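PDB 5KZZ: smoothened from Xenopus laevis, which is directly activated by cellular cholesterol in Hedgehog signalling, probably as a G-protein-coupled receptor, this chain being its extracellular cysteine-rich domain. Local coordinates for residues S42-Q45 with D46-H49; P88-G91 with L92-T96; W109-L113 with K114-D118. All coordinates share one frame; numbering follows the deposited sequence. Where two conformers were deposited one is given.

The three contacts illustrate how the ends of short helices are fastened in a small disulfide-rich domain. Contact 1 and contact 2 are helix N-termini, each opened by a capping serine; contact 3 is a C-terminus closed by a Schellman motif. Contact 1 lies on the surface, about 23 Å between centres from contact 2 and across the chain's centre from it. Contacts 2 and 3, with centres about 10 Å apart, are partly buried and share a disulfide that ties helix 90-97 to the end of helix 110-114. Aspartate carboxylates bind zinc in contacts 1 and 3, whereas contact 2 relies on paired amides and hydroxyls.

Contact 1 of 3, residues S42-Q45 with D46-H49; sequences SSSQ and DEVH. With ZN (zinc ion), chain E.
The carboxylate of Glu47 turns back past the helix start and meets Ser43 through one oxygen. Ser43 N donates to Glu47 OE1 over 2.8 Å, arriving on the anti side and 35° out of the carboxylate plane, while Ser43 OG makes at most a weak contact with Glu47 OE1, at 3.3 Å. Glu47 was modelled in two conformers, so this grip describes one of them. The carboxylate of Asp46 is engaged by a metal instead: its OD1 binds zinc at 2.0 Å, with OD2 left at 3.1 Å from the ion, a one-oxygen attachment. Two waters and Lys20 NZ complete the zinc's shell, which implies that this lysine is probably a neutral amine here. The imidazole of His49 leaves the contact to meet the ring of Tyr21 at an inclined angle.

Ser44 is the N-cap residue. Its hydroxyl sits between the backbone N and the carbonyl carbon (chi1 67°), and from there OG accepts the amide of Glu47 at 3.0 Å in a nearly straight bond of 164°. The Glu47 side chain answers one residue earlier than the strict capping box would have it, at Ser43 rather than at the cap. The backbone follows at once with Val48 N bound to Ser44 O at 3.0 Å. At the foot of the turn, Ser42 CB rests on Val48 CG2 at 3.7 Å.

Gln45 fastens the first turn to the residues around strand 17-18, its amide bonding Glu17, Pro18 O and Lys20 N. Val48, the buried residue, lies against Thr36, Met77 and Tyr76, and Ser42 touches Tyr76 too, so helix 45-55 begins against the end of helix 62-76.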
loop_
_atom_site.group_PDB
_atom_site.type_symbol
_atom_site.label_atom_id
_atom_site.label_comp_id
_atom_site.label_asym_id
_atom_site.label_seq_id
_atom_site.Cartn_x
_atom_site.Cartn_y
_atom_site.Cartn_z
ATOM N N SER A 42 10.510 0.863 -5.398
ATOM C CA SER A 42 10.302 2.162 -6.041
ATOM C C SER A 42 11.182 3.248 -5.450
ATOM O O SER A 42 11.236 3.399 -4.234
ATOM C CB SER A 42 8.839 2.585 -5.901
ATOM O OG SER A 42 7.959 1.685 -6.564
ATOM N N SER A 43 11.842 4.046 -6.288
ATOM C CA SER A 43 12.756 5.046 -5.738
ATOM C C SER A 43 12.233 6.471 -5.870
ATOM O O SER A 43 12.929 7.414 -5.514
ATOM C CB SER A 43 14.130 4.950 -6.402
ATOM O OG SER A 43 13.999 5.120 -7.793
ATOM N N SER A 44 11.013 6.631 -6.365
ATOM C CA SER A 44 10.434 7.958 -6.559
ATOM C C SER A 44 8.940 7.793 -6.737
ATOM O O SER A 44 8.465 6.693 -7.020
ATOM C CB SER A 44 11.019 8.652 -7.791
ATOM O OG SER A 44 10.606 7.958 -8.961
ATOM N N GLN A 45 8.200 8.890 -6.643
ATOM C CA GLN A 45 6.773 8.803 -6.930
ATOM C C GLN A 45 6.537 8.501 -8.409
ATOM O O GLN A 45 5.533 7.886 -8.760
ATOM C CB GLN A 45 6.047 10.082 -6.523
ATOM C CG GLN A 45 6.017 10.344 -5.044
ATOM C CD GLN A 45 5.047 11.443 -4.697
ATOM O OE1 GLN A 45 3.855 11.309 -4.924
ATOM N NE2 GLN A 45 5.552 12.547 -4.168
ATOM N N ASP A 46 7.457 8.893 -9.279
ATOM C CA ASP A 46 7.351 8.509 -10.681
ATOM C C ASP A 46 7.383 6.995 -10.843
ATOM O O ASP A 46 6.555 6.412 -11.547
ATOM C CB ASP A 46 8.479 9.152 -11.496
ATOM C CG ASP A 46 8.317 10.656 -11.641
ATOM O OD1 ASP A 46 7.198 11.178 -11.447
ATOM O OD2 ASP A 46 9.316 11.335 -11.960
ATOM N N GLU A 47 8.319 6.342 -10.164
ATOM C CA GLU A 47 8.397 4.884 -10.223
ATOM C C GLU A 47 7.156 4.234 -9.617
ATOM O O GLU A 47 6.648 3.250 -10.142
ATOM C CB GLU A 47 9.645 4.372 -9.498
ATOM C CG GLU A 47 10.927 4.556 -10.249
ATOM C CD GLU A 47 11.915 3.441 -9.983
ATOM O OE1 GLU A 47 11.917 2.858 -8.876
ATOM O OE2 GLU A 47 12.696 3.135 -10.906
ATOM N N VAL A 48 6.669 4.775 -8.499
ATOM C CA VAL A 48 5.448 4.273 -7.878
ATOM C C VAL A 48 4.314 4.254 -8.902
ATOM O O VAL A 48 3.591 3.267 -9.021
ATOM C CB VAL A 48 5.039 5.132 -6.660
ATOM C CG1 VAL A 48 3.568 4.913 -6.325
ATOM C CG2 VAL A 48 5.962 4.827 -5.459
ATOM N N HIS A 49 4.152 5.350 -9.637
ATOM C CA HIS A 49 3.059 5.464 -10.582
ATOM C C HIS A 49 3.172 4.363 -11.638
ATOM O O HIS A 49 2.180 3.743 -12.042
ATOM C CB HIS A 49 3.076 6.846 -11.210
ATOM C CG HIS A 49 1.833 7.186 -11.966
ATOM N ND1 HIS A 49 0.606 7.353 -11.358
ATOM C CD2 HIS A 49 1.634 7.400 -13.285
ATOM C CE1 HIS A 49 -0.299 7.663 -12.277
ATOM N NE2 HIS A 49 0.300 7.705 -13.457
HETATM ZN ZN ZN E . 6.837 13.120 -11.363
HETATM O O HOH W 1 7.490 14.054 -13.500
HETATM O O HOH W 2 7.042 13.569 -9.204
#

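Contact 2 of 3, residues P88-G91 with L92-T96; sequences PSQG and LCQTT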
loop_
_atom_site.group_PDB
_atom_site.type_symbol
_atom_site.label_atom_id
_atom_site.label_comp_id
_atom_site.label_asym_id
_atom_site.label_seq_id
_atom_site.Cartn_x
_atom_site.Cartn_y
_atom_site.Cartn_z
ATOM N N PRO A 88 0.812 -0.279 6.335
ATOM C CA PRO A 88 -0.382 -1.098 6.089
ATOM C C PRO A 88 -0.596 -2.050 7.256
ATOM O O PRO A 88 0.377 -2.550 7.821
ATOM C CB PRO A 88 -0.045 -1.868 4.805
ATOM C CG PRO A 88 1.460 -1.900 4.771
ATOM C CD PRO A 88 1.887 -0.581 5.371
ATOM N N SER A 89 -1.840 -2.294 7.627
ATOM C CA SER A 89 -2.107 -3.047 8.844
ATOM C C SER A 89 -2.114 -4.563 8.649
ATOM O O SER A 89 -2.364 -5.073 7.552
ATOM C CB SER A 89 -3.442 -2.610 9.438
ATOM O OG SER A 89 -4.507 -3.001 8.595
ATOM N N GLN A 90 -1.864 -5.284 9.747
ATOM C CA GLN A 90 -1.995 -6.726 9.746
ATOM C C GLN A 90 -3.409 -7.137 9.283
ATOM O O GLN A 90 -3.563 -8.066 8.484
ATOM C CB GLN A 90 -1.675 -7.264 11.147
ATOM C CG GLN A 90 -1.838 -8.747 11.304
ATOM C CD GLN A 90 -0.813 -9.577 10.566
ATOM O OE1 GLN A 90 -1.040 -10.767 10.359
ATOM N NE2 GLN A 90 0.312 -8.966 10.155
ATOM N N GLY A 91 -4.436 -6.435 9.763
ATOM C CA GLY A 91 -5.802 -6.776 9.422
ATOM C C GLY A 91 -6.070 -6.635 7.942
ATOM O O GLY A 91 -6.663 -7.518 7.321
ATOM N N LEU A 92 -5.618 -5.536 7.365
ATOM C CA LEU A 92 -5.766 -5.351 5.927
ATOM C C LEU A 92 -5.056 -6.450 5.132
ATOM O O LEU A 92 -5.604 -6.989 4.182
ATOM C CB LEU A 92 -5.242 -3.981 5.530
ATOM C CG LEU A 92 -5.287 -3.652 4.043
ATOM C CD1 LEU A 92 -6.704 -3.763 3.520
ATOM C CD2 LEU A 92 -4.765 -2.232 3.862
ATOM N N CYS A 93 -3.835 -6.811 5.522
ATOM C CA CYS A 93 -3.151 -7.923 4.860
ATOM C C CYS A 93 -3.921 -9.245 4.971
ATOM O O CYS A 93 -4.088 -9.958 3.979
ATOM C CB CYS A 93 -1.742 -8.109 5.423
ATOM S SG CYS A 93 -0.812 -9.467 4.616
ATOM N N GLN A 94 -4.426 -9.569 6.162
ATOM C CA GLN A 94 -5.048 -10.886 6.333
ATOM C C GLN A 94 -6.338 -10.998 5.533
ATOM O O GLN A 94 -6.683 -12.066 5.037
ATOM C CB GLN A 94 -5.314 -11.199 7.810
ATOM C CG GLN A 94 -4.050 -11.665 8.553
ATOM C CD GLN A 94 -4.339 -12.347 9.891
ATOM O OE1 GLN A 94 -5.372 -13.009 10.068
ATOM N NE2 GLN A 94 -3.421 -12.193 10.836
ATOM N N THR A 95 -7.050 -9.894 5.393
ATOM C CA THR A 95 -8.281 -9.946 4.625
ATOM C C THR A 95 -7.993 -10.122 3.148
ATOM O O THR A 95 -8.729 -10.822 2.451
ATOM C CB THR A 95 -9.120 -8.687 4.802
ATOM O OG1 THR A 95 -8.465 -7.578 4.176
ATOM C CG2 THR A 95 -9.314 -8.397 6.255
ATOM N N THR A 96 -6.929 -9.487 2.671
ATOM C CA THR A 96 -6.610 -9.487 1.254
ATOM C C THR A 96 -6.090 -10.850 0.802
ATOM O O THR A 96 -6.268 -11.241 -0.347
ATOM C CB THR A 96 -5.583 -8.380 0.946
ATOM O OG1 THR A 96 -6.064 -7.143 1.491
ATOM C CG2 THR A 96 -5.383 -8.222 -0.545
#
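Gln90 and Gln94, one helical turn apart, join their side-chain amides: Gln94 NE2 donates to Gln90 OE1 at 2.8 Å in an almost perfectly straight bond of 176°. The donor lies in the carbonyl plane on a lone pair, and the acceptor lies in the amide plane of Gln94, yet the two amides stand 83° apart. A bend in the Gln90 chain (chi2 70°) brings its oxygen to the end of the extended Gln94 chain, and Gln90 NE2 donates to Phe120 O and Cys115 O.

The turn that carries this pair is capped by Ser89, whose OG accepts from Leu92 N at 3.0 Å and lies 3.3 Å from Leu92 CB. Cys93 N bonds Ser89 O at 3.1 Å, and the sulfur of Cys93 is bonded to that of Cys115. Further along, Leu92 O receives the hydroxyl of Thr95 at 2.9 Å from OG1, and OG1 of Thr96, in the conformer described, at 2.7 Å, besides the backbone amide of Thr96.

Outside the turn, Gly91 N donates to the carboxylate of Glu127, a zinc ligand. Both ends of the Gln90 amide are thus in use, which should fix its flip, and the N-terminal amides would probably favour a charged Glu127 beside its metal.

Contact 3 of 3, residues W109-L113 with K114-D118; sequences WPDFL and KCTTD. With ZN (zinc ion), chain G.
Asp111 turns its side chain across that of Thr116, and each atom beyond the backbone meets something in turn. CB lies 3.6 Å from Thr116 OG1. The next atom, CG, swings anti to the carbonyl carbon (chi1 -83°) and comes to 3.3 Å from the same hydroxyl oxygen, so the threonine sits against the carboxylate rather than beyond its end. OD1 lies near both branches of Thr116, OG1 and CG2, and stands 2.8 Å from the zinc ion, while OD2 binds that ion at 2.1 Å; the attachment is lopsided, with one oxygen doing the binding. Two waters share the metal.

The backbone behind this side chain explains why Thr116 is there to be met. Helix 110-114 ends in a Schellman motif: Cys115 takes positive phi (47°), Thr116 N reaches back to Asp111 O at 3.1 Å within the carbonyl plane, and Cys115 N makes a weak bond to Phe112 O. Lys114 N closes the last regular turn on Pro110 O at 3.0 Å. The positive phi turns the chain aside, across the helix end, bringing the Thr116 side chain over the aspartate and sending Cys115 inward, where its SG lies 3.4 Å from Phe112 O. The Phe112 ring points to the same side, packing on Leu71 of helix 62-76 and on Thr96 of helix 90-97, and Leu113 O is taken up by Arg97.

Beyond the turn, Asp118 approaches the same metal from the loop. Both aspartates belong to a zinc site of this protein, although here the carboxylate oxygens of Asp118 stay in the second shell, close to one of the zinc-bound waters. Thr116 OG1 donates weakly to Asp118 OD1, and the positive ion beside the two carboxylates would probably ease the repulsion between them.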
loop_
_atom_site.group_PDB
_atom_site.type_symbol
_atom_site.label_atom_id
_atom_site.label_comp_id
_atom_site.label_asym_id
_atom_site.label_seq_id
_atom_site.Cartn_x
_atom_site.Cartn_y
_atom_site.Cartn_z
ATOM N N TRP A 109 5.909 -11.669 -3.659
ATOM C CA TRP A 109 5.756 -10.865 -2.451
ATOM C C TRP A 109 5.483 -11.749 -1.231
ATOM O O TRP A 109 4.367 -11.774 -0.715
ATOM C CB TRP A 109 4.625 -9.851 -2.636
ATOM C CG TRP A 109 4.627 -8.728 -1.640
ATOM C CD1 TRP A 109 5.560 -8.484 -0.670
ATOM C CD2 TRP A 109 3.647 -7.686 -1.526
ATOM N NE1 TRP A 109 5.216 -7.357 0.044
ATOM C CE2 TRP A 109 4.048 -6.851 -0.463
ATOM C CE3 TRP A 109 2.469 -7.382 -2.218
ATOM C CZ2 TRP A 109 3.310 -5.732 -0.077
ATOM C CZ3 TRP A 109 1.743 -6.272 -1.835
ATOM C CH2 TRP A 109 2.169 -5.459 -0.776
ATOM N N PRO A 110 6.504 -12.487 -0.769
ATOM C CA PRO A 110 6.313 -13.431 0.337
ATOM C C PRO A 110 5.813 -12.777 1.630
ATOM O O PRO A 110 5.121 -13.443 2.401
ATOM C CB PRO A 110 7.714 -14.022 0.535
ATOM C CG PRO A 110 8.367 -13.872 -0.794
ATOM C CD PRO A 110 7.866 -12.563 -1.326
ATOM N N ASP A 111 6.150 -11.510 1.866
ATOM C CA ASP A 111 5.646 -10.790 3.047
ATOM C C ASP A 111 4.123 -10.709 3.087
ATOM O O ASP A 111 3.508 -10.778 4.158
ATOM C CB ASP A 111 6.228 -9.374 3.100
ATOM C CG ASP A 111 7.612 -9.338 3.713
ATOM O OD1 ASP A 111 8.257 -10.404 3.799
ATOM O OD2 ASP A 111 8.056 -8.238 4.118
ATOM N N PHE A 112 3.534 -10.531 1.912
ATOM C CA PHE A 112 2.090 -10.527 1.736
ATOM C C PHE A 112 1.485 -11.905 2.024
ATOM O O PHE A 112 0.481 -12.021 2.733
ATOM C CB PHE A 112 1.781 -10.055 0.314
ATOM C CG PHE A 112 0.329 -10.149 -0.080
ATOM C CD1 PHE A 112 -0.683 -9.748 0.781
ATOM C CD2 PHE A 112 -0.021 -10.607 -1.346
ATOM C CE1 PHE A 112 -2.003 -9.831 0.397
ATOM C CE2 PHE A 112 -1.345 -10.685 -1.731
ATOM C CZ PHE A 112 -2.334 -10.297 -0.860
ATOM N N LEU A 113 2.106 -12.952 1.492
ATOM C CA LEU A 113 1.603 -14.307 1.697
ATOM C C LEU A 113 1.633 -14.707 3.179
ATOM O O LEU A 113 0.778 -15.456 3.649
ATOM C CB LEU A 113 2.411 -15.311 0.863
ATOM C CG LEU A 113 2.911 -14.946 -0.541
ATOM C CD1 LEU A 113 3.298 -16.214 -1.294
ATOM C CD2 LEU A 113 1.881 -14.156 -1.350
ATOM N N LYS A 114 2.613 -14.187 3.911
ATOM C CA LYS A 114 2.806 -14.521 5.324
ATOM C C LYS A 114 2.172 -13.471 6.254
ATOM O O LYS A 114 1.969 -13.721 7.454
ATOM C CB LYS A 114 4.316 -14.674 5.595
ATOM C CG LYS A 114 4.767 -14.701 7.065
ATOM C CD LYS A 114 4.557 -16.053 7.723
ATOM C CE LYS A 114 5.196 -16.115 9.119
ATOM N NZ LYS A 114 6.610 -16.613 9.140
ATOM N N CYS A 115 1.828 -12.320 5.675
ATOM C CA CYS A 115 1.436 -11.116 6.411
ATOM C C CYS A 115 2.410 -10.852 7.546
ATOM O O CYS A 115 2.034 -10.838 8.699
ATOM C CB CYS A 115 0.002 -11.234 6.934
ATOM S SG CYS A 115 -1.224 -11.211 5.617
ATOM N N THR A 116 3.674 -10.650 7.204
ATOM C CA THR A 116 4.687 -10.475 8.240
ATOM C C THR A 116 4.392 -9.244 9.081
ATOM O O THR A 116 3.912 -8.221 8.587
ATOM C CB THR A 116 6.090 -10.364 7.659
ATOM O OG1 THR A 116 6.099 -9.343 6.657
ATOM C CG2 THR A 116 6.499 -11.665 7.032
ATOM N N THR A 117 4.669 -9.358 10.371
ATOM C CA THR A 117 4.238 -8.354 11.325
ATOM C C THR A 117 5.144 -7.138 11.442
ATOM O O THR A 117 4.790 -6.174 12.124
ATOM C CB THR A 117 4.090 -8.971 12.711
ATOM O OG1 THR A 117 5.307 -9.643 13.054
ATOM C CG2 THR A 117 2.938 -9.952 12.710
ATOM N N ASP A 118 6.308 -7.168 10.807
ATOM C CA ASP A 118 7.099 -5.948 10.738
ATOM C C ASP A 118 6.575 -5.043 9.619
ATOM O O ASP A 118 6.487 -3.831 9.790
ATOM C CB ASP A 118 8.586 -6.258 10.542
ATOM C CG ASP A 118 8.865 -7.047 9.275
ATOM O OD1 ASP A 118 7.997 -7.840 8.847
ATOM O OD2 ASP A 118 9.962 -6.864 8.695
HETATM ZN ZN ZN G . 9.808 -8.502 5.208
HETATM O O HOH W 3 9.118 -8.965 7.109
HETATM O O HOH W 4 10.706 -6.727 3.592
#